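PDB 3K0Z: putative polyketide cyclase from Bacillus cereus, which is of unknown function but belongs to the SnoaL-like family of the NTF2 clan, and may act as a polyketide cyclase. Local coordinates for residues Q41-F46 with Q57-N62; A45-G50 with E77-A82; E96-L101 with R110-G115; A126-H131 with D140-D145. All coordinates share one frame; numbering follows the deposited sequence.

Contact 1: residues Q41-F46 with Q57-N62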
# COMPACT_ATOMS: atom_id res chain seq x y z
N GLN A 41 12.02 -6.99 8.29
CA GLN A 41 11.99 -7.00 9.74
C GLN A 41 12.87 -5.88 10.32
O GLN A 41 12.46 -5.19 11.27
CB GLN A 41 12.42 -8.33 10.28
CG GLN A 41 11.40 -9.44 10.19
CD GLN A 41 11.84 -10.62 11.00
OE1 GLN A 41 12.54 -11.53 10.51
NE2 GLN A 41 11.40 -10.64 12.26
N ARG A 42 14.06 -5.70 9.75
CA ARG A 42 14.99 -4.67 10.24
C ARG A 42 14.46 -3.30 9.95
O ARG A 42 14.65 -2.40 10.72
CB ARG A 42 16.37 -4.79 9.60
CG ARG A 42 17.17 -5.99 10.03
CD ARG A 42 18.61 -5.96 9.55
NE ARG A 42 19.33 -7.21 9.86
CZ ARG A 42 19.41 -8.27 9.04
NH1 ARG A 42 18.89 -8.27 7.81
NH2 ARG A 42 20.08 -9.33 9.43
N PHE A 43 13.83 -3.12 8.79
CA PHE A 43 13.26 -1.86 8.42
C PHE A 43 12.14 -1.50 9.41
O PHE A 43 12.11 -0.36 9.90
CB PHE A 43 12.73 -1.90 6.97
CG PHE A 43 12.45 -0.53 6.36
CD1 PHE A 43 13.46 0.43 6.25
CD2 PHE A 43 11.21 -0.25 5.80
CE1 PHE A 43 13.19 1.67 5.65
CE2 PHE A 43 10.98 0.98 5.15
CZ PHE A 43 11.96 1.92 5.10
N TYR A 44 11.24 -2.43 9.72
CA TYR A 44 10.19 -2.10 10.71
C TYR A 44 10.70 -2.10 12.17
O TYR A 44 10.11 -1.39 12.99
CB TYR A 44 8.86 -2.85 10.46
CG TYR A 44 8.45 -2.51 9.05
CD1 TYR A 44 8.04 -1.22 8.72
CD2 TYR A 44 8.61 -3.43 8.03
CE1 TYR A 44 7.80 -0.84 7.40
CE2 TYR A 44 8.32 -3.07 6.70
CZ TYR A 44 7.93 -1.77 6.41
OH TYR A 44 7.70 -1.41 5.12
N ALA A 45 11.77 -2.82 12.48
CA ALA A 45 12.48 -2.63 13.78
C ALA A 45 12.97 -1.18 13.92
O ALA A 45 12.86 -0.59 14.99
CB ALA A 45 13.64 -3.62 13.96
N PHE A 46 13.51 -0.62 12.85
CA PHE A 46 13.96 0.74 12.89
C PHE A 46 12.77 1.67 13.14
O PHE A 46 12.81 2.52 14.02
CB PHE A 46 14.68 1.13 11.62
CG PHE A 46 14.95 2.59 11.57
CD1 PHE A 46 15.88 3.16 12.43
CD2 PHE A 46 14.23 3.41 10.73
CE1 PHE A 46 16.11 4.54 12.43
CE2 PHE A 46 14.44 4.78 10.71
CZ PHE A 46 15.37 5.35 11.56
N GLN A 57 22.36 -1.64 7.95
CA GLN A 57 22.19 -3.07 7.80
C GLN A 57 20.95 -3.38 6.96
O GLN A 57 20.71 -4.53 6.62
CB GLN A 57 22.04 -3.75 9.16
CG GLN A 57 23.25 -3.54 10.09
CD GLN A 57 23.00 -4.11 11.46
OE1 GLN A 57 23.01 -5.31 11.63
NE2 GLN A 57 22.80 -3.24 12.46
N THR A 58 20.16 -2.35 6.64
CA THR A 58 18.82 -2.55 6.08
C THR A 58 18.62 -1.94 4.69
O THR A 58 18.00 -2.58 3.82
CB THR A 58 17.77 -1.96 7.02
OG1 THR A 58 18.00 -2.42 8.36
CG2 THR A 58 16.33 -2.32 6.56
N VAL A 59 19.12 -0.72 4.50
CA VAL A 59 19.00 -0.02 3.24
C VAL A 59 20.38 0.27 2.63
O VAL A 59 21.36 0.31 3.34
CB VAL A 59 18.13 1.28 3.36
CG1 VAL A 59 16.80 0.96 4.12
CG2 VAL A 59 18.89 2.42 4.09
N THR A 60 20.43 0.44 1.31
CA THR A 60 21.68 0.74 0.63
C THR A 60 22.00 2.21 0.86
O THR A 60 21.13 3.02 1.17
CB THR A 60 21.61 0.47 -0.86
OG1 THR A 60 20.60 1.30 -1.44
CG2 THR A 60 21.30 -1.00 -1.12
N GLU A 61 23.26 2.57 0.66
CA GLU A 61 23.68 3.93 1.00
C GLU A 61 22.96 4.96 0.14
O GLU A 61 22.78 6.06 0.57
CB GLU A 61 25.19 4.11 0.91
CG GLU A 61 25.70 4.25 -0.49
N ASN A 62 22.54 4.54 -1.06
CA ASN A 62 21.83 5.38 -2.02
C ASN A 62 20.31 5.17 -2.03
O ASN A 62 19.65 5.49 -3.03
CB ASN A 62 22.41 5.12 -3.42
CG ASN A 62 23.85 5.54 -3.51
OD1 ASN A 62 24.70 4.79 -3.99
ND2 ASN A 62 24.14 6.73 -3.01
O HOH W 1 20.66 -6.50 12.75
O HOH W 2 18.90 -6.27 5.94

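Contact 2: residues A45-G50 with E77-A82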
# COMPACT_ATOMS: atom_id res chain seq x y z
N ALA A 45 11.77 -2.82 12.48
CA ALA A 45 12.48 -2.63 13.78
C ALA A 45 12.97 -1.18 13.92
O ALA A 45 12.86 -0.59 14.99
CB ALA A 45 13.64 -3.62 13.96
N PHE A 46 13.51 -0.62 12.85
CA PHE A 46 13.96 0.74 12.89
C PHE A 46 12.77 1.67 13.14
O PHE A 46 12.81 2.52 14.02
CB PHE A 46 14.68 1.13 11.62
CG PHE A 46 14.95 2.59 11.57
CD1 PHE A 46 15.88 3.16 12.43
CD2 PHE A 46 14.23 3.41 10.73
CE1 PHE A 46 16.11 4.54 12.43
CE2 PHE A 46 14.44 4.78 10.71
CZ PHE A 46 15.37 5.35 11.56
N TRP A 47 11.70 1.51 12.37
CA TRP A 47 10.53 2.37 12.61
C TRP A 47 9.97 2.17 14.01
O TRP A 47 9.46 3.13 14.60
CB TRP A 47 9.46 2.16 11.57
CG TRP A 47 9.87 2.63 10.18
CD1 TRP A 47 9.98 1.87 9.06
CD2 TRP A 47 10.25 3.98 9.79
NE1 TRP A 47 10.37 2.65 8.00
CE2 TRP A 47 10.57 3.94 8.42
CE3 TRP A 47 10.33 5.21 10.47
CZ2 TRP A 47 10.93 5.09 7.70
CZ3 TRP A 47 10.73 6.36 9.75
CH2 TRP A 47 11.03 6.27 8.38
N ASP A 48 10.06 0.95 14.56
CA ASP A 48 9.54 0.73 15.91
C ASP A 48 10.44 1.33 16.99
O ASP A 48 9.94 1.80 18.00
CB ASP A 48 9.35 -0.76 16.12
CG ASP A 48 8.64 -1.10 17.44
OD1 ASP A 48 7.58 -0.55 17.76
OD2 ASP A 48 9.18 -1.93 18.16
N THR A 49 11.76 1.32 16.76
CA THR A 49 12.75 1.69 17.78
C THR A 49 13.52 2.99 17.58
O THR A 49 13.97 3.60 18.57
CB THR A 49 13.78 0.56 17.93
OG1 THR A 49 14.60 0.49 16.76
CG2 THR A 49 13.05 -0.76 18.13
N GLY A 50 13.71 3.42 16.34
CA GLY A 50 14.58 4.56 16.06
C GLY A 50 16.06 4.23 16.18
O GLY A 50 16.87 5.14 16.19
N GLU A 77 19.35 9.98 5.47
CA GLU A 77 19.28 11.05 6.46
C GLU A 77 17.81 11.38 6.78
O GLU A 77 17.49 11.81 7.90
CB GLU A 77 20.11 12.29 6.05
CG GLU A 77 19.47 13.31 5.06
CD GLU A 77 20.43 14.42 4.61
OE1 GLU A 77 21.45 14.68 5.26
OE2 GLU A 77 20.15 15.05 3.59
N GLY A 78 16.93 11.12 5.83
CA GLY A 78 15.49 11.32 6.01
C GLY A 78 14.83 10.26 6.87
O GLY A 78 13.80 10.53 7.50
N LEU A 79 15.39 9.05 6.87
CA LEU A 79 14.92 8.01 7.77
C LEU A 79 15.18 8.40 9.25
O LEU A 79 14.34 8.24 10.12
CB LEU A 79 15.62 6.69 7.44
CG LEU A 79 15.27 6.14 6.03
CD1 LEU A 79 16.09 4.91 5.74
CD2 LEU A 79 13.75 5.85 5.86
N LYS A 80 16.37 8.90 9.49
CA LYS A 80 16.78 9.38 10.81
C LYS A 80 15.94 10.57 11.25
O LYS A 80 15.56 10.69 12.43
CB LYS A 80 18.24 9.80 10.75
CG LYS A 80 19.15 8.65 10.37
CD LYS A 80 20.58 9.11 10.27
CE LYS A 80 21.44 8.03 9.65
NZ LYS A 80 22.78 8.60 9.39
N PHE A 81 15.71 11.49 10.32
CA PHE A 81 14.88 12.66 10.60
C PHE A 81 13.48 12.27 11.04
O PHE A 81 13.00 12.73 12.06
CB PHE A 81 14.80 13.59 9.40
CG PHE A 81 13.89 14.78 9.62
CD1 PHE A 81 14.34 15.88 10.31
CD2 PHE A 81 12.58 14.77 9.15
CE1 PHE A 81 13.50 16.97 10.54
CE2 PHE A 81 11.74 15.86 9.39
CZ PHE A 81 12.20 16.94 10.10
N ALA A 82 12.84 11.40 10.27
CA ALA A 82 11.46 10.99 10.48
C ALA A 82 11.22 10.30 11.82
O ALA A 82 10.20 10.56 12.50
CB ALA A 82 10.98 10.07 9.27

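Contact 3: residues E96-L101 with R110-G115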
# COMPACT_ATOMS: atom_id res chain seq x y z
N GLU A 96 3.91 -2.66 14.12
CA GLU A 96 3.77 -4.09 13.89
C GLU A 96 3.53 -4.37 12.41
O GLU A 96 2.94 -3.55 11.72
CB GLU A 96 2.62 -4.62 14.71
CG GLU A 96 2.89 -4.63 16.19
CD GLU A 96 1.90 -5.59 16.94
OE1 GLU A 96 0.67 -5.38 16.88
OE2 GLU A 96 2.38 -6.57 17.54
N ILE A 97 4.03 -5.50 11.92
CA ILE A 97 3.83 -5.93 10.56
C ILE A 97 2.59 -6.85 10.51
O ILE A 97 2.58 -7.99 11.07
CB ILE A 97 5.10 -6.72 10.00
CG1 ILE A 97 6.40 -5.91 10.13
CG2 ILE A 97 4.85 -7.22 8.53
CD1 ILE A 97 7.69 -6.75 9.82
N GLU A 98 1.53 -6.35 9.90
CA GLU A 98 0.33 -7.13 9.73
C GLU A 98 0.41 -8.15 8.61
O GLU A 98 -0.12 -9.27 8.74
CB GLU A 98 -0.89 -6.24 9.52
CG GLU A 98 -1.15 -5.26 10.64
CD GLU A 98 -1.53 -5.93 11.94
OE1 GLU A 98 -2.25 -6.94 11.89
OE2 GLU A 98 -1.10 -5.47 13.01
N ASP A 99 1.07 -7.83 7.52
CA ASP A 99 1.11 -8.75 6.40
C ASP A 99 2.35 -8.40 5.57
O ASP A 99 2.75 -7.24 5.50
CB ASP A 99 -0.20 -8.66 5.62
CG ASP A 99 -0.42 -9.83 4.63
OD1 ASP A 99 0.35 -10.81 4.61
OD2 ASP A 99 -1.40 -9.72 3.85
N LEU A 100 3.01 -9.43 5.07
CA LEU A 100 4.17 -9.31 4.21
C LEU A 100 4.02 -10.17 2.97
O LEU A 100 3.89 -11.42 3.08
CB LEU A 100 5.41 -9.74 5.00
CG LEU A 100 6.72 -9.09 4.69
CD1 LEU A 100 6.66 -7.53 5.02
CD2 LEU A 100 7.87 -9.83 5.41
N LEU A 101 4.07 -9.55 1.79
CA LEU A 101 3.91 -10.28 0.47
C LEU A 101 5.24 -10.21 -0.27
O LEU A 101 5.72 -9.11 -0.62
CB LEU A 101 2.82 -9.65 -0.37
CG LEU A 101 1.58 -9.36 0.49
CD1 LEU A 101 0.53 -8.49 -0.33
CD2 LEU A 101 1.00 -10.68 1.05
N ARG A 110 2.17 -4.40 5.07
CA ARG A 110 1.07 -3.66 5.64
C ARG A 110 1.36 -3.53 7.13
O ARG A 110 1.50 -4.54 7.84
CB ARG A 110 -0.27 -4.36 5.40
CG ARG A 110 -1.46 -3.67 6.01
CD ARG A 110 -2.81 -4.27 5.52
NE ARG A 110 -3.05 -5.65 5.94
CZ ARG A 110 -3.52 -6.01 7.12
NH1 ARG A 110 -3.74 -5.13 8.07
NH2 ARG A 110 -3.73 -7.30 7.37
N LEU A 111 1.39 -2.30 7.60
CA LEU A 111 1.78 -1.98 8.98
C LEU A 111 0.65 -1.45 9.84
O LEU A 111 -0.33 -0.91 9.31
CB LEU A 111 2.89 -0.93 8.96
CG LEU A 111 4.22 -1.23 8.22
CD1 LEU A 111 4.78 -2.71 8.46
CD2 LEU A 111 4.17 -0.87 6.71
N SER A 112 0.74 -1.68 11.16
CA SER A 112 -0.15 -1.05 12.12
C SER A 112 0.74 -0.25 13.08
O SER A 112 1.80 -0.73 13.49
CB SER A 112 -1.03 -2.08 12.87
OG SER A 112 -0.24 -3.13 13.36
N PHE A 113 0.35 1.00 13.33
CA PHE A 113 1.05 1.87 14.27
C PHE A 113 0.06 2.19 15.37
O PHE A 113 -1.04 2.70 15.10
CB PHE A 113 1.47 3.18 13.60
CG PHE A 113 2.62 3.04 12.67
CD1 PHE A 113 3.93 3.16 13.15
CD2 PHE A 113 2.41 2.80 11.32
CE1 PHE A 113 5.01 3.03 12.28
CE2 PHE A 113 3.50 2.68 10.44
CZ PHE A 113 4.79 2.77 10.93
N THR A 114 0.44 1.91 16.61
CA THR A 114 -0.44 2.12 17.75
C THR A 114 0.30 2.81 18.89
O THR A 114 1.52 2.70 19.04
CB THR A 114 -1.03 0.79 18.27
OG1 THR A 114 0.04 -0.04 18.68
CG2 THR A 114 -1.79 0.07 17.18
N GLY A 115 -0.46 3.54 19.70
CA GLY A 115 0.13 4.21 20.85
C GLY A 115 -0.87 5.15 21.50
O GLY A 115 -2.08 4.88 21.50
O HOH W 3 -0.20 -3.11 16.22
O HOH W 4 -4.03 -8.16 10.12
O HOH W 5 -3.03 -7.58 3.99

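Contact 4: residues A126-H131 with D140-D145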
# COMPACT_ATOMS: atom_id res chain seq x y z
N ALA A 126 -0.38 1.69 7.53
CA ALA A 126 0.45 2.11 6.39
C ALA A 126 0.61 0.90 5.46
O ALA A 126 0.45 -0.26 5.89
CB ALA A 126 1.82 2.62 6.89
N ILE A 127 0.89 1.18 4.19
CA ILE A 127 1.29 0.14 3.22
C ILE A 127 2.55 0.63 2.51
O ILE A 127 2.61 1.79 2.05
CB ILE A 127 0.20 -0.20 2.15
CG1 ILE A 127 -1.15 -0.56 2.80
CG2 ILE A 127 0.73 -1.35 1.29
CD1 ILE A 127 -2.33 -0.75 1.82
N ASP A 128 3.56 -0.25 2.42
CA ASP A 128 4.83 0.08 1.79
C ASP A 128 5.16 -0.95 0.75
O ASP A 128 4.90 -2.14 0.96
CB ASP A 128 6.01 0.03 2.77
CG ASP A 128 5.90 0.99 3.95
OD1 ASP A 128 4.85 1.67 4.16
OD2 ASP A 128 6.92 1.08 4.68
N ILE A 129 5.76 -0.50 -0.33
CA ILE A 129 6.31 -1.39 -1.35
C ILE A 129 7.83 -1.16 -1.33
O ILE A 129 8.30 -0.03 -1.54
CB ILE A 129 5.77 -1.11 -2.75
CG1 ILE A 129 4.26 -1.41 -2.80
CG2 ILE A 129 6.55 -1.97 -3.78
CD1 ILE A 129 3.56 -0.81 -4.01
N LEU A 130 8.56 -2.22 -1.05
CA LEU A 130 10.02 -2.19 -0.95
C LEU A 130 10.67 -2.93 -2.11
O LEU A 130 10.25 -4.02 -2.43
CB LEU A 130 10.43 -2.86 0.34
CG LEU A 130 9.77 -2.45 1.65
CD1 LEU A 130 10.25 -3.47 2.72
CD2 LEU A 130 10.03 -1.02 2.11
N HIS A 131 11.71 -2.34 -2.71
CA HIS A 131 12.52 -3.01 -3.72
C HIS A 131 13.78 -3.48 -3.00
O HIS A 131 14.49 -2.67 -2.37
CB HIS A 131 12.90 -2.05 -4.80
CG HIS A 131 13.16 -2.67 -6.12
ND1 HIS A 131 13.27 -1.92 -7.28
CD2 HIS A 131 13.29 -3.97 -6.50
CE1 HIS A 131 13.49 -2.74 -8.30
NE2 HIS A 131 13.51 -3.98 -7.85
N ASP A 140 11.76 2.70 -2.19
CA ASP A 140 10.44 2.35 -1.77
C ASP A 140 9.40 3.35 -2.21
O ASP A 140 9.71 4.45 -2.68
CB ASP A 140 10.38 2.02 -0.27
CG ASP A 140 10.44 3.25 0.63
OD1 ASP A 140 10.89 4.29 0.17
OD2 ASP A 140 10.02 3.18 1.82
N TRP A 141 8.16 2.90 -2.05
CA TRP A 141 6.93 3.64 -2.30
C TRP A 141 6.05 3.30 -1.12
O TRP A 141 5.75 2.13 -0.88
CB TRP A 141 6.24 3.18 -3.58
CG TRP A 141 7.05 3.27 -4.82
CD1 TRP A 141 6.96 4.24 -5.79
CD2 TRP A 141 8.00 2.30 -5.31
NE1 TRP A 141 7.80 3.93 -6.81
CE2 TRP A 141 8.45 2.75 -6.55
CE3 TRP A 141 8.48 1.09 -4.83
CZ2 TRP A 141 9.42 2.06 -7.30
CZ3 TRP A 141 9.44 0.40 -5.58
CH2 TRP A 141 9.91 0.91 -6.78
N HIS A 142 5.57 4.30 -0.40
CA HIS A 142 4.85 4.01 0.82
C HIS A 142 3.83 5.09 1.11
O HIS A 142 3.92 6.23 0.61
CB HIS A 142 5.86 3.91 1.97
CG HIS A 142 6.55 5.20 2.27
ND1 HIS A 142 6.14 6.05 3.28
CD2 HIS A 142 7.61 5.80 1.68
CE1 HIS A 142 6.94 7.10 3.31
NE2 HIS A 142 7.83 6.98 2.35
N LEU A 143 2.87 4.72 1.93
CA LEU A 143 1.80 5.67 2.34
C LEU A 143 1.33 5.34 3.74
O LEU A 143 1.08 4.16 4.04
CB LEU A 143 0.68 5.54 1.32
CG LEU A 143 -0.26 6.66 1.00
CD1 LEU A 143 0.42 8.04 0.89
CD2 LEU A 143 -0.97 6.24 -0.31
N GLU A 144 1.28 6.35 4.60
CA GLU A 144 0.80 6.20 5.98
C GLU A 144 -0.51 6.92 5.98
O GLU A 144 -0.66 7.91 5.25
CB GLU A 144 1.76 6.86 6.96
CG GLU A 144 3.12 6.18 7.09
CD GLU A 144 4.05 6.43 5.91
OE1 GLU A 144 4.40 7.60 5.68
OE2 GLU A 144 4.46 5.43 5.25
N ASP A 145 -1.46 6.45 6.76
CA ASP A 145 -2.79 7.12 6.78
C ASP A 145 -2.72 8.35 7.69
O ASP A 145 -3.22 8.36 8.80
CB ASP A 145 -3.88 6.10 7.19
CG ASP A 145 -5.29 6.65 7.09
OD1 ASP A 145 -5.47 7.80 6.65
OD2 ASP A 145 -6.23 5.91 7.46
O HOH W 6 5.15 3.15 6.39

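Contact 1: residues Q41-F46 with Q57-N62
The chi1 of Thr-58, -50°, splits its two branches between neighbouring residues of helix 30-49. OG1 lies beside the backbone N and faces Arg-42, while CG2 is anti to that nitrogen and faces Phe-43. Thr-58 OG1 touches Arg-42 CB at 3.1 Å, but its hydrogen bond goes to Leu-54 O. Thr-58 CG2 sits 3.4 Å from Phe-43 N and packs against Phe-43 CB, the two side chains crossing at about a right angle. In Phe-43, CG is anti to the backbone N (chi1 -164°). This carries the ring toward Val-59, and Phe-43 CE1 comes 4.0 Å from Val-59 CG1. The same ring touches Ile-137 and Asp-140 of strand 136-144. The contact thus packs the long helix of this NTF2-like fold on the short helix 55-58 and the start of strand 59-60.

Arg-42 runs extended from CG to NE and passes Gln-57, with Arg-42 CD 4.1 Å from Gln-57 CB. Water 1 lies in plane at the guanidinium edge. It accepts from Arg-42 NE at 3.3 Å and donates to Gln-57 OE1 at 2.9 Å. Gln-57 NE2 bonds to Glu-53 O. Water 2 takes a weak bond from Arg-42 NH1 and lies 2.6 Å from Gln-57 O. The chemistry therefore changes across the contact: methyl and ring carbons meet directly on the buried side, whereas the guanidinium reaches Gln-57 through water on the more exposed side.

Contact 2: residues A45-G50 with E77-A82
Trp-47 and Leu-79 make the closest apolar contact, their side chains crossing at about a right angle. Trp-47 CZ2 lies 3.5 Å from Leu-79 CD2. The chi1 of Trp-47, -68°, sets CG beside the backbone N, and the end of the indole comes nearer helix 76-87. Ala-82 CB comes to the indole edge, 3.7 Å from Trp-47 CZ3. Phe-46 adds a looser touch, with its CE2 4.0 Å from Leu-79 CB. Phe-46 CD2 also lies over one face of the Trp-47 ring.

These side chains meet between helix 30-49 and helix 76-87, two helices of the NTF2-like fold; Ile-55 of helix 55-58 also touches Phe-46 and Leu-79. The axes of segments 45-49 and 77-82 approach to 10.6 Å, with 36° between their N-to-C directions. The side chain of Ala-82 is about 3 Å from a bound cyclohexylaminoethanesulfonic acid molecule, probably a crystallisation additive that may mark a pocket.

A carbonyl-to-ring contact also crosses: Leu-79 O lies at the edge of the Phe-46 ring, in its plane, 3.4 Å from Phe-46 CZ. Ala-45 O accepts from Thr-49 N and, at 2.7 Å, from Thr-49 OG1, on opposite faces of its carbonyl plane. Trp-47 O accepts a hydrogen bond from Arg-87 NH2.

Contact 3: residues E96-L101 with R110-G115
Glu-96 and Ser-112 form a hydrogen-bonded antiparallel pair, each backbone N giving to the other's O at 2.9 Å. They lie in the beta hairpin of strands 93-103 and 106-117, whose segment axes run 155° apart. Ile-97 and Leu-111 follow as a non-hydrogen-bonded pair. A classic beta bulge then sets Glu-98 and Asp-99 both opposite Arg-110. Arg-110 O takes a 2.7 Å bond from Glu-98 N and a weak one from Asp-99 N, and Arg-110 N gives to Asp-99 O.

Ile-97 and Leu-111 lie side by side on the face toward helix 30-49, where both touch Tyr-44. Their aliphatic branches meet at Ile-97 CG1 and Leu-111 CD1, 4.0 Å apart. The other face is polar. Arg-110 bends at chi3 (65°) and lays its guanidinium over Glu-98, whose CB sits 3.3 Å from the plane of that group. The charged ends do not pair directly. Water 4 joins Glu-98 OE1 to Arg-110 NH2, and water 5 joins Asp-99 OD2 to Arg-110 NE. Asp-99 also makes a salt bridge to Lys-106 of the second subunit, and Arg-110 a cation-pi contact with Trp-141 of that subunit. Both residues thus also contact the second subunit. Glu-98 is bent at chi2 (-66°), which turns its carboxylate back to Ser-112. There Ser-112 OG donates to Glu-98 OE2 at 2.5 Å, on the anti side of the oxygen.

Contact 4: residues A126-H131 with D140-D145
Asp-128 and His-142 stand side by side as a non-hydrogen-bonded pair and point the same way. Asp-128 CB is 4.0 Å from His-142 CB. The chi1 of Asp-128, -60°, puts CG anti to the carbonyl carbon, and Asp-128 CG comes to 3.5 Å from the same His-142 CB. Asp-128 OD1 lies 3.3 Å from His-142 CB and takes a bond from water 6 at 2.7 Å. Asp-128 OD2 bonds to Tyr-44 OH. Water 6 also donates to Glu-144 OE2 at 2.6 Å. Asp-128 OD1 and Glu-144 OE2 are 3.9 Å apart.

His-142 ND1 reaches the syn lone pair of Glu-144 OE2 at 2.7 Å, nearly in the imidazole plane, while His-142 NE2 bonds to Asp-65 OD2. The ring is thus gripped at both nitrogens. Asp-128 and His-142, both buried, and Glu-144, partly exposed, lie on the face that bears Leu-130. A polar cluster here is consistent with the pocket of a SnoaL-like protein.

Four backbone bonds tie Ile-127 to Leu-143 and Ile-129 to Trp-141. On the face that bears Ile-127 and Ile-129, Ile-129 CG2 packs 3.8 Å from Trp-141 CE3, and the indole stacks on His-66. The hairpin of strands 120-133 and 136-144 lies between strands 106-117 and 63-65. The face with Asp-128 and Leu-130 lies against helix 30-49; on the face with Ile-129, Ile-127 meets Ile-127 of the second subunit.

Contacts 1 and 2 both start from helix 30-49 and overlap at Ala-45 and Phe-46, though Phe-46 packs only in contact 2; they join that helix to different later elements mainly by side-chain packing. Contacts 3 and 4 are hairpins of one sheet, tied by backbone bonds and linked through Leu-111 N and Ala-126 O. Contacts 1 and 4 are the buried ones, while 2 and 3 are partly buried. Tyr-44 reaches both hairpins, packing on Ile-97 and Leu-111 of contact 3 and on Leu-130 of contact 4. Water serves contact 1 at its outer side, contact 3 on its polar face and contact 4 between two carboxylates. Only contacts 3 and 4 touch the second subunit.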